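Local coordinates for protein GCN5 like acetylase + bromodomain (PDB 4LDF) that is a GCN5-type protein that probably acetylates histone H3, seen here through its bromodomain, a helical module that in relatives reads acetyl-lysine, at residues E77-R80 against M81-C85; I56-M59 against K60-A63; W107-L110 against Q111-Q114; L21-T24 against L25-H28. All blocks are in the same frame, centred on the assembly; numbering follows the deposited sequence. Where two conformers were deposited one is given.

Contact 1: residues E77-R80 against M81-C85; sequences ELKR and MFDNC
Lys-79 and Asp-83 meet one helical turn apart, where the ammonium NZ sits 2.7 Å from OD2 of Asp-83 on its syn lone pair. The lysine chain runs extended until its last torsion (chi4 -81°), which turns NZ toward the two oxygens, near the carboxylate plane. On the inner face of the same helix, Leu-78 CD1 touches both CE of Met-81 at 4.0 Å and CE2 of Phe-82 at 3.9 Å. The Phe-82 ring lies alongside the leucine, pointing the same way, and Met-81 CE rests 3.6 Å above one ring face, displaced toward the rim. That methyl gets there through the bend at chi3 (71°). On a third side, the Asn-84 amide packs beside CG of Arg-80, with ND2 3.7 Å away; both the amide and Arg-80 NH2 hydrogen-bond to the carbonyl of Glu-52. Backbone bonds from Met-81, Asp-83 and Asn-84 back to Glu-77, Lys-79 and Arg-80 fix this spacing, while Asp-83 has a second salt-bridge partner, Arg-86, through OD1. Within the bromodomain bundle, helix 71-88 presents Leu-78, Met-81 and Phe-82 to Leu-25 of helix 14-27, with Met-59 of helix 56-64 reaching Leu-78 and Met-81, and helix 93-110 flanking Leu-78 and Phe-82.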
loop_
_atom_site.group_PDB
_atom_site.type_symbol
_atom_site.label_atom_id
_atom_site.label_comp_id
_atom_site.label_asym_id
_atom_site.label_seq_id
_atom_site.Cartn_x
_atom_site.Cartn_y
_atom_site.Cartn_z
ATOM N N GLU A 77 -3.947 -1.799 -6.672
ATOM C CA GLU A 77 -2.603 -2.020 -6.166
ATOM C C GLU A 77 -2.568 -1.911 -4.641
ATOM O O GLU A 77 -1.952 -2.746 -3.992
ATOM C CB GLU A 77 -1.618 -1.005 -6.771
ATOM C CG GLU A 77 -0.177 -1.394 -6.468
ATOM C CD GLU A 77 0.893 -0.766 -7.333
ATOM O OE1 GLU A 77 2.068 -1.187 -7.216
ATOM O OE2 GLU A 77 0.555 0.129 -8.141
ATOM N N LEU A 78 -3.199 -0.858 -4.078
ATOM C CA LEU A 78 -3.249 -0.682 -2.630
ATOM C C LEU A 78 -3.996 -1.849 -1.989
ATOM O O LEU A 78 -3.539 -2.346 -0.957
ATOM C CB LEU A 78 -3.870 0.675 -2.223
ATOM C CG LEU A 78 -3.998 0.935 -0.708
ATOM C CD1 LEU A 78 -2.624 0.998 -0.028
ATOM C CD2 LEU A 78 -4.808 2.189 -0.439
ATOM N N LYS A 79 -5.125 -2.298 -2.591
ATOM C CA LYS A 79 -5.871 -3.453 -2.062
ATOM C C LYS A 79 -4.994 -4.703 -2.114
ATOM O O LYS A 79 -4.952 -5.450 -1.136
ATOM C CB LYS A 79 -7.192 -3.708 -2.812
ATOM C CG LYS A 79 -8.085 -4.664 -2.035
ATOM C CD LYS A 79 -9.192 -5.248 -2.861
ATOM C CE LYS A 79 -10.126 -6.063 -1.992
ATOM N NZ LYS A 79 -9.599 -7.435 -1.721
ATOM N N ARG A 80 -4.300 -4.918 -3.258
ATOM C CA ARG A 80 -3.355 -6.009 -3.498
ATOM C C ARG A 80 -2.251 -6.007 -2.423
ATOM O O ARG A 80 -1.883 -7.076 -1.946
ATOM C CB ARG A 80 -2.755 -5.908 -4.924
ATOM C CG ARG A 80 -1.600 -6.911 -5.200
ATOM C CD ARG A 80 -1.400 -7.296 -6.665
ATOM N NE ARG A 80 -1.502 -6.164 -7.592
ATOM C CZ ARG A 80 -0.513 -5.324 -7.884
ATOM N NH1 ARG A 80 -0.706 -4.342 -8.752
ATOM N NH2 ARG A 80 0.678 -5.460 -7.310
ATOM N N MET A 81 -1.761 -4.811 -1.994
ATOM C CA MET A 81 -0.756 -4.782 -0.922
ATOM C C MET A 81 -1.288 -5.509 0.347
ATOM O O MET A 81 -0.572 -6.327 0.933
ATOM C CB MET A 81 -0.347 -3.344 -0.573
ATOM C CG MET A 81 0.881 -3.291 0.322
ATOM S SD MET A 81 1.277 -1.638 0.902
ATOM C CE MET A 81 -0.116 -1.357 2.084
ATOM N N PHE A 82 -2.522 -5.209 0.750
ATOM C CA PHE A 82 -3.135 -5.827 1.944
ATOM C C PHE A 82 -3.496 -7.311 1.730
ATOM O O PHE A 82 -3.276 -8.143 2.623
ATOM C CB PHE A 82 -4.329 -5.000 2.420
ATOM C CG PHE A 82 -3.943 -3.622 2.914
ATOM C CD1 PHE A 82 -3.123 -3.471 4.033
ATOM C CD2 PHE A 82 -4.452 -2.479 2.307
ATOM C CE1 PHE A 82 -2.771 -2.198 4.498
ATOM C CE2 PHE A 82 -4.141 -1.210 2.800
ATOM C CZ PHE A 82 -3.305 -1.078 3.892
ATOM N N ASP A 83 -3.962 -7.640 0.511
ATOM C CA ASP A 83 -4.309 -8.993 0.101
ATOM C C ASP A 83 -3.088 -9.917 0.102
ATOM O O ASP A 83 -3.184 -11.025 0.634
ATOM C CB ASP A 83 -5.032 -8.998 -1.262
ATOM C CG ASP A 83 -6.495 -8.576 -1.201
ATOM O OD1 ASP A 83 -7.083 -8.597 -0.090
ATOM O OD2 ASP A 83 -7.064 -8.263 -2.261
ATOM N N ASN A 84 -1.946 -9.444 -0.438
ATOM C CA ASN A 84 -0.649 -10.154 -0.476
ATOM C C ASN A 84 -0.204 -10.515 0.926
ATOM O O ASN A 84 0.170 -11.658 1.150
ATOM C CB ASN A 84 0.450 -9.298 -1.145
ATOM C CG ASN A 84 0.366 -9.207 -2.644
ATOM O OD1 ASN A 84 -0.391 -9.924 -3.292
ATOM N ND2 ASN A 84 1.175 -8.341 -3.234
ATOM N N CYS A 85 -0.274 -9.547 1.872
ATOM C CA CYS A 85 0.120 -9.743 3.266
ATOM C C CYS A 85 -0.659 -10.883 3.886
ATOM O O CYS A 85 -0.049 -11.828 4.421
ATOM C CB CYS A 85 -0.041 -8.458 4.076
ATOM S SG CYS A 85 0.589 -8.576 5.778
#

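Contact 2: residues I56-M59 against K60-A63; sequences IQTM and KRKA
Lys-60 begins the second half of this helix by crossing Ile-56, its CD 4.1 Å from the CG2 methyl, while its backbone N bonds to the Ile-56 carbonyl. Beyond CG the lysine chain is extended, which carries NZ away to a salt bridge with Asp-23 and a cation-pi contact with Trp-19, both on helix 14-27. Arg-61 instead folds back over the first turn. The bend at chi3 (-31°) brings its guanidinium down so that the CA of Thr-58 lies over one face, 3.8 Å from CZ. From there NH1 makes a weak bond of 3.4 Å to OG1 of Thr-58, and NH2 lies 3.8 Å from CG of Gln-57, whose amide plane is turned 62° from the guanidinium. A water in the guanidinium plane joins the three polar ends: it accepts from Arg-61 NH2 at 2.8 Å and donates to Gln-57 OE1 at 2.6 Å and to Thr-58 OG1. Lys-62 runs parallel to Thr-58, its CE 3.8 Å from the CG2 methyl, before NZ reaches Glu-77 on helix 71-88. At Ala-63 the backbone N bonds to the Met-59 carbonyl. Thr-58 OG1 also bonds to Asp-55, so the hydroxyl is shared among Asp-55, the water and, weakly, Arg-61. The chemistry implies a division of labour: Lys-60 and Lys-62 tie this short bromodomain helix to its neighbours by charge, whereas the Arg-61 guanidinium stays on its own helix, through packing on Thr-58, a weak bond and a bridging water.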
loop_
_atom_site.group_PDB
_atom_site.type_symbol
_atom_site.label_atom_id
_atom_site.label_comp_id
_atom_site.label_asym_id
_atom_site.label_seq_id
_atom_site.Cartn_x
_atom_site.Cartn_y
_atom_site.Cartn_z
ATOM N N ILE A 56 4.618 0.439 -0.020
ATOM C CA ILE A 56 4.423 1.899 0.020
ATOM C C ILE A 56 5.445 2.697 -0.791
ATOM O O ILE A 56 5.052 3.647 -1.472
ATOM C CB ILE A 56 4.205 2.423 1.461
ATOM C CG1 ILE A 56 2.920 1.789 2.062
ATOM C CG2 ILE A 56 4.133 3.991 1.503
ATOM C CD1 ILE A 56 2.780 1.844 3.607
ATOM N N GLN A 57 6.737 2.294 -0.750
ATOM C CA GLN A 57 7.826 2.970 -1.452
ATOM C C GLN A 57 7.621 2.846 -2.970
ATOM O O GLN A 57 7.797 3.836 -3.686
ATOM C CB GLN A 57 9.184 2.390 -0.980
ATOM C CG GLN A 57 10.437 2.980 -1.608
ATOM C CD GLN A 57 11.657 2.177 -1.195
ATOM O OE1 GLN A 57 12.088 1.243 -1.886
ATOM N NE2 GLN A 57 12.200 2.479 -0.024
ATOM N N THR A 58 7.197 1.650 -3.444
ATOM C CA THR A 58 6.909 1.370 -4.853
ATOM C C THR A 58 5.746 2.271 -5.319
ATOM O O THR A 58 5.880 2.938 -6.341
ATOM C CB THR A 58 6.633 -0.140 -5.062
ATOM O OG1 THR A 58 7.820 -0.875 -4.760
ATOM C CG2 THR A 58 6.158 -0.479 -6.479
ATOM N N MET A 59 4.629 2.298 -4.570
ATOM C CA MET A 59 3.460 3.122 -4.903
ATOM C C MET A 59 3.758 4.627 -4.833
ATOM O O MET A 59 3.287 5.367 -5.695
ATOM C CB MET A 59 2.236 2.716 -4.075
ATOM C CG MET A 59 1.719 1.328 -4.436
ATOM S SD MET A 59 0.241 0.775 -3.567
ATOM C CE MET A 59 0.867 0.508 -1.930
ATOM N N LYS A 60 4.569 5.069 -3.835
ATOM C CA LYS A 60 4.999 6.471 -3.676
ATOM C C LYS A 60 5.848 6.879 -4.875
ATOM O O LYS A 60 5.698 8.005 -5.348
ATOM C CB LYS A 60 5.788 6.685 -2.383
ATOM C CG LYS A 60 4.928 7.146 -1.215
ATOM C CD LYS A 60 5.793 7.413 0.009
ATOM C CE LYS A 60 5.012 8.102 1.090
ATOM N NZ LYS A 60 5.856 8.499 2.244
ATOM N N ARG A 61 6.719 5.962 -5.379
ATOM C CA ARG A 61 7.581 6.189 -6.553
ATOM C C ARG A 61 6.718 6.373 -7.789
ATOM O O ARG A 61 6.960 7.284 -8.581
ATOM C CB ARG A 61 8.509 4.990 -6.800
ATOM C CG ARG A 61 9.978 5.238 -6.512
ATOM C CD ARG A 61 10.923 4.271 -7.239
ATOM N NE ARG A 61 10.383 2.923 -7.482
ATOM C CZ ARG A 61 10.281 1.961 -6.568
ATOM N NH1 ARG A 61 9.809 0.768 -6.902
ATOM N NH2 ARG A 61 10.651 2.184 -5.315
ATOM N N LYS A 62 5.739 5.473 -7.978
ATOM C CA LYS A 62 4.778 5.513 -9.083
ATOM C C LYS A 62 3.993 6.844 -9.057
ATOM O O LYS A 62 3.836 7.480 -10.096
ATOM C CB LYS A 62 3.829 4.305 -9.022
ATOM C CG LYS A 62 4.535 2.967 -9.290
ATOM C CD LYS A 62 3.550 1.816 -9.503
ATOM C CE LYS A 62 4.274 0.507 -9.653
ATOM N NZ LYS A 62 3.337 -0.640 -9.795
ATOM N N ALA A 63 3.541 7.268 -7.869
ATOM C CA ALA A 63 2.771 8.506 -7.671
ATOM C C ALA A 63 3.595 9.757 -7.988
ATOM O O ALA A 63 3.108 10.653 -8.694
ATOM C CB ALA A 63 2.228 8.573 -6.247
HETATM O O HOH W 1 10.234 0.162 -3.421
#

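Contact 3: residues W107-L110 against Q111-Q114; sequences WPML and QTIQ
The backbone N of Gln-111 makes weak bonds to the carbonyls of both Trp-107 and Pro-108, and a type I beta turn runs from Leu-110 to Ile-113. This is the C-terminal end of helix 93-110, the last helix of the bromodomain bundle. As the helical bonding frays, side chains supply part of the pairing. Gln-111 bends back at chi2 (-54°), and its NE2 donates to the Trp-107 carbonyl at 3.1 Å. The N-H points well at the oxygen, at 158°, and the oxygen lies in the glutamine amide plane, yet the nitrogen stands above the carbonyl plane and is not on a lone pair. The same NE2 passes 3.7 Å from CD1 of Trp-107, with the amide plane inclined to the indole. Within the helix, Leu-110 CD2 covers one face of that indole, offset toward its rim, while Leu-78 of helix 71-88 also meets the ring. The backbone N of Thr-112 bonds to the Met-109 carbonyl at 3.1 Å from well above the carbonyl plane. Ile-113 then turns its side chain back toward the helix, CG1 lying 3.7 Å from the Leu-110 carbonyl oxygen, and touches Leu-71 of helix 71-88 and Met-14 and Gln-17 of helix 14-27. Chi1 of Thr-112 (76°) turns its hydroxyl back to the Met-109 oxygen, which takes a second proton from OG1 at 2.8 Å, tilted modestly from the carbonyl plane.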
loop_
_atom_site.group_PDB
_atom_site.type_symbol
_atom_site.label_atom_id
_atom_site.label_comp_id
_atom_site.label_asym_id
_atom_site.label_seq_id
_atom_site.Cartn_x
_atom_site.Cartn_y
_atom_site.Cartn_z
ATOM N N TRP A 107 -9.073 3.513 3.954
ATOM C CA TRP A 107 -10.216 3.472 3.021
ATOM C C TRP A 107 -11.036 4.778 2.993
ATOM O O TRP A 107 -11.341 5.219 1.882
ATOM C CB TRP A 107 -11.073 2.198 3.162
ATOM C CG TRP A 107 -11.137 1.380 1.897
ATOM C CD1 TRP A 107 -12.257 1.061 1.178
ATOM C CD2 TRP A 107 -10.031 0.763 1.209
ATOM N NE1 TRP A 107 -11.914 0.332 0.065
ATOM C CE2 TRP A 107 -10.558 0.115 0.068
ATOM C CE3 TRP A 107 -8.634 0.743 1.417
ATOM C CZ2 TRP A 107 -9.737 -0.547 -0.864
ATOM C CZ3 TRP A 107 -7.837 0.037 0.530
ATOM C CH2 TRP A 107 -8.388 -0.594 -0.597
ATOM N N PRO A 108 -11.345 5.453 4.140
ATOM C CA PRO A 108 -12.039 6.756 4.059
ATOM C C PRO A 108 -11.288 7.787 3.195
ATOM O O PRO A 108 -11.931 8.481 2.411
ATOM C CB PRO A 108 -12.081 7.228 5.519
ATOM C CG PRO A 108 -12.029 6.000 6.320
ATOM C CD PRO A 108 -11.118 5.076 5.553
ATOM N N MET A 109 -9.947 7.893 3.340
ATOM C CA MET A 109 -9.128 8.843 2.561
ATOM C C MET A 109 -9.140 8.479 1.071
ATOM O O MET A 109 -9.130 9.371 0.238
ATOM C CB MET A 109 -7.675 8.884 3.090
ATOM C CG MET A 109 -6.816 9.971 2.455
ATOM S SD MET A 109 -5.248 10.200 3.309
ATOM C CE MET A 109 -4.783 11.779 2.647
ATOM N N LEU A 110 -9.172 7.179 0.738
ATOM C CA LEU A 110 -9.194 6.694 -0.655
ATOM C C LEU A 110 -10.434 7.192 -1.422
ATOM O O LEU A 110 -10.337 7.442 -2.613
ATOM C CB LEU A 110 -9.103 5.144 -0.676
ATOM C CG LEU A 110 -8.915 4.427 -2.013
ATOM C CD1 LEU A 110 -7.588 4.789 -2.667
ATOM C CD2 LEU A 110 -8.969 2.932 -1.825
ATOM N N GLN A 111 -11.569 7.386 -0.726
ATOM C CA GLN A 111 -12.837 7.879 -1.312
ATOM C C GLN A 111 -12.722 9.330 -1.763
ATOM O O GLN A 111 -13.467 9.733 -2.653
ATOM C CB GLN A 111 -14.028 7.765 -0.309
ATOM C CG GLN A 111 -14.167 6.424 0.429
ATOM C CD GLN A 111 -14.220 5.256 -0.509
ATOM O OE1 GLN A 111 -15.015 5.231 -1.461
ATOM N NE2 GLN A 111 -13.323 4.298 -0.314
ATOM N N THR A 112 -11.822 10.115 -1.126
ATOM C CA THR A 112 -11.655 11.555 -1.404
ATOM C C THR A 112 -10.738 11.865 -2.605
ATOM O O THR A 112 -10.669 13.017 -3.019
ATOM C CB THR A 112 -11.216 12.333 -0.143
ATOM O OG1 THR A 112 -9.827 12.094 0.118
ATOM C CG2 THR A 112 -12.053 12.003 1.088
ATOM N N ILE A 113 -10.022 10.864 -3.136
ATOM C CA ILE A 113 -9.085 11.083 -4.246
ATOM C C ILE A 113 -9.840 11.446 -5.520
ATOM O O ILE A 113 -10.665 10.657 -5.996
ATOM C CB ILE A 113 -8.080 9.899 -4.449
ATOM C CG1 ILE A 113 -7.341 9.462 -3.141
ATOM C CG2 ILE A 113 -7.109 10.170 -5.607
ATOM C CD1 ILE A 113 -6.471 10.531 -2.383
ATOM N N GLN A 114 -9.559 12.646 -6.052
ATOM C CA GLN A 114 -10.183 13.192 -7.254
ATOM C C GLN A 114 -9.351 12.920 -8.507
ATOM O O GLN A 114 -8.169 13.270 -8.546
ATOM C CB GLN A 114 -10.419 14.707 -7.082
#

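Contact 4: residues L21-T24 against L25-H28; sequences LLDT and LSRH
Leu-25 and Leu-21 meet across one turn of helix 14-27, the backbone N of Leu-25 bonding to Leu-21 O at 2.8 Å. Here the packing is close: Ser-26 N bonds to Leu-22 O, also at 2.8 Å and just as straight, at 166°. In one of two conformers of Ser-26, OG turns back toward the Leu-22 and Asp-23 carbonyls, its acceptor unsettled. Leu-25 sets CB 3.5 Å from Leu-21 O. Its branch, with CG opposite the backbone N (chi1 178°), enters the bundle core against Leu-78 and Met-81 of helix 71-88 and Leu-102 of helix 93-110. The outer side is much looser. Arg-27, exposed, brings NE edge-on to OD1 of Asp-23, a weak salt-bridging bond of 3.5 Å; the carboxylate plane stands 86° from the guanidinium. The aliphatic part is closer, with Arg-27 CG 3.2 Å from Asp-23 O. Beyond the helix end, His-28 stacks edge-to-face on Phe-105 and bonds through ND1 to Asn-30 N. The stronger partner of Asp-23 is Lys-60 of helix 56-64, which binds OD2. The carboxylate thus has a positive group at each oxygen, which would probably favour its ionised form, and the long Arg-27 bond suggests that its main electrostatic tie is between helices and not along this one.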
loop_
_atom_site.group_PDB
_atom_site.type_symbol
_atom_site.label_atom_id
_atom_site.label_comp_id
_atom_site.label_asym_id
_atom_site.label_seq_id
_atom_site.Cartn_x
_atom_site.Cartn_y
_atom_site.Cartn_z
ATOM N N LEU A 21 -1.876 10.248 0.549
ATOM C CA LEU A 21 -2.640 9.139 1.133
ATOM C C LEU A 21 -1.618 8.081 1.598
ATOM O O LEU A 21 -1.711 7.571 2.706
ATOM C CB LEU A 21 -3.596 8.557 0.077
ATOM C CG LEU A 21 -4.376 7.292 0.400
ATOM C CD1 LEU A 21 -5.702 7.278 -0.351
ATOM C CD2 LEU A 21 -3.590 6.032 0.039
ATOM N N LEU A 22 -0.651 7.787 0.751
ATOM C CA LEU A 22 0.399 6.808 1.009
ATOM C C LEU A 22 1.287 7.272 2.150
ATOM O O LEU A 22 1.635 6.461 2.999
ATOM C CB LEU A 22 1.203 6.535 -0.251
ATOM C CG LEU A 22 0.495 5.734 -1.355
ATOM C CD1 LEU A 22 1.237 5.911 -2.668
ATOM C CD2 LEU A 22 0.395 4.238 -1.000
ATOM N N ASP A 23 1.580 8.586 2.206
ATOM C CA ASP A 23 2.334 9.198 3.299
ATOM C C ASP A 23 1.538 9.083 4.601
ATOM O O ASP A 23 2.097 8.626 5.581
ATOM C CB ASP A 23 2.757 10.653 2.997
ATOM C CG ASP A 23 3.887 11.145 3.898
ATOM O OD1 ASP A 23 3.766 12.255 4.446
ATOM O OD2 ASP A 23 4.875 10.391 4.087
ATOM N N THR A 24 0.226 9.395 4.587
ATOM C CA THR A 24 -0.624 9.227 5.774
ATOM C C THR A 24 -0.574 7.769 6.244
ATOM O O THR A 24 -0.368 7.513 7.439
ATOM C CB THR A 24 -2.084 9.663 5.489
ATOM O OG1 THR A 24 -2.097 11.073 5.357
ATOM C CG2 THR A 24 -3.056 9.271 6.629
ATOM N N LEU A 25 -0.781 6.826 5.293
ATOM C CA LEU A 25 -0.744 5.394 5.563
ATOM C C LEU A 25 0.571 4.976 6.190
ATOM O O LEU A 25 0.548 4.339 7.240
ATOM C CB LEU A 25 -1.064 4.554 4.311
ATOM C CG LEU A 25 -1.014 3.034 4.480
ATOM C CD1 LEU A 25 -2.208 2.499 5.317
ATOM C CD2 LEU A 25 -0.959 2.337 3.127
ATOM N N SER A 26 1.707 5.332 5.568
ATOM C CA SER A 26 3.054 4.977 6.050
ATOM C C SER A 26 3.385 5.497 7.444
ATOM O O SER A 26 4.109 4.822 8.171
ATOM C CB SER A 26 4.129 5.414 5.059
ATOM O OG SER A 26 4.077 6.815 4.851
ATOM N N ARG A 27 2.859 6.684 7.818
ATOM C CA ARG A 27 3.099 7.306 9.131
ATOM C C ARG A 27 2.392 6.585 10.277
ATOM O O ARG A 27 2.780 6.770 11.436
ATOM C CB ARG A 27 2.791 8.811 9.119
ATOM C CG ARG A 27 3.698 9.579 8.153
ATOM C CD ARG A 27 3.297 11.025 8.042
ATOM N NE ARG A 27 4.460 11.880 7.824
ATOM C CZ ARG A 27 5.314 12.242 8.776
ATOM N NH1 ARG A 27 6.341 13.023 8.490
ATOM N NH2 ARG A 27 5.144 11.825 10.025
ATOM N N HIS A 28 1.390 5.749 9.968
ATOM C CA HIS A 28 0.733 4.933 10.996
ATOM C C HIS A 28 1.813 4.000 11.566
ATOM O O HIS A 28 2.527 3.365 10.797
ATOM C CB HIS A 28 -0.405 4.081 10.403
ATOM C CG HIS A 28 -1.306 3.491 11.445
ATOM N ND1 HIS A 28 -0.870 2.496 12.304
ATOM C CD2 HIS A 28 -2.614 3.734 11.691
ATOM C CE1 HIS A 28 -1.906 2.196 13.062
ATOM N NE2 HIS A 28 -2.985 2.903 12.717
#

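Along the chain the order is contact 4 on helix 14-27, contact 2 on helix 56-64, contact 1 on helix 71-88 and contact 3 at the end of helix 93-110, so each samples a different helix of one bromodomain bundle. Contact 1 touches all three others, with centres about 13 Å from contact 2, 15 Å from contact 4 and 16 Å from contact 3. Contact 4 likewise packs against both contact 2, at about 11 Å between centres, and contact 3. Contacts 2 and 3 alone do not meet, their nearest atoms about 9 Å apart. A shared apolar interior, with salt bridges joining 56-63 to its neighbours, thus unites the four helices into one compact module.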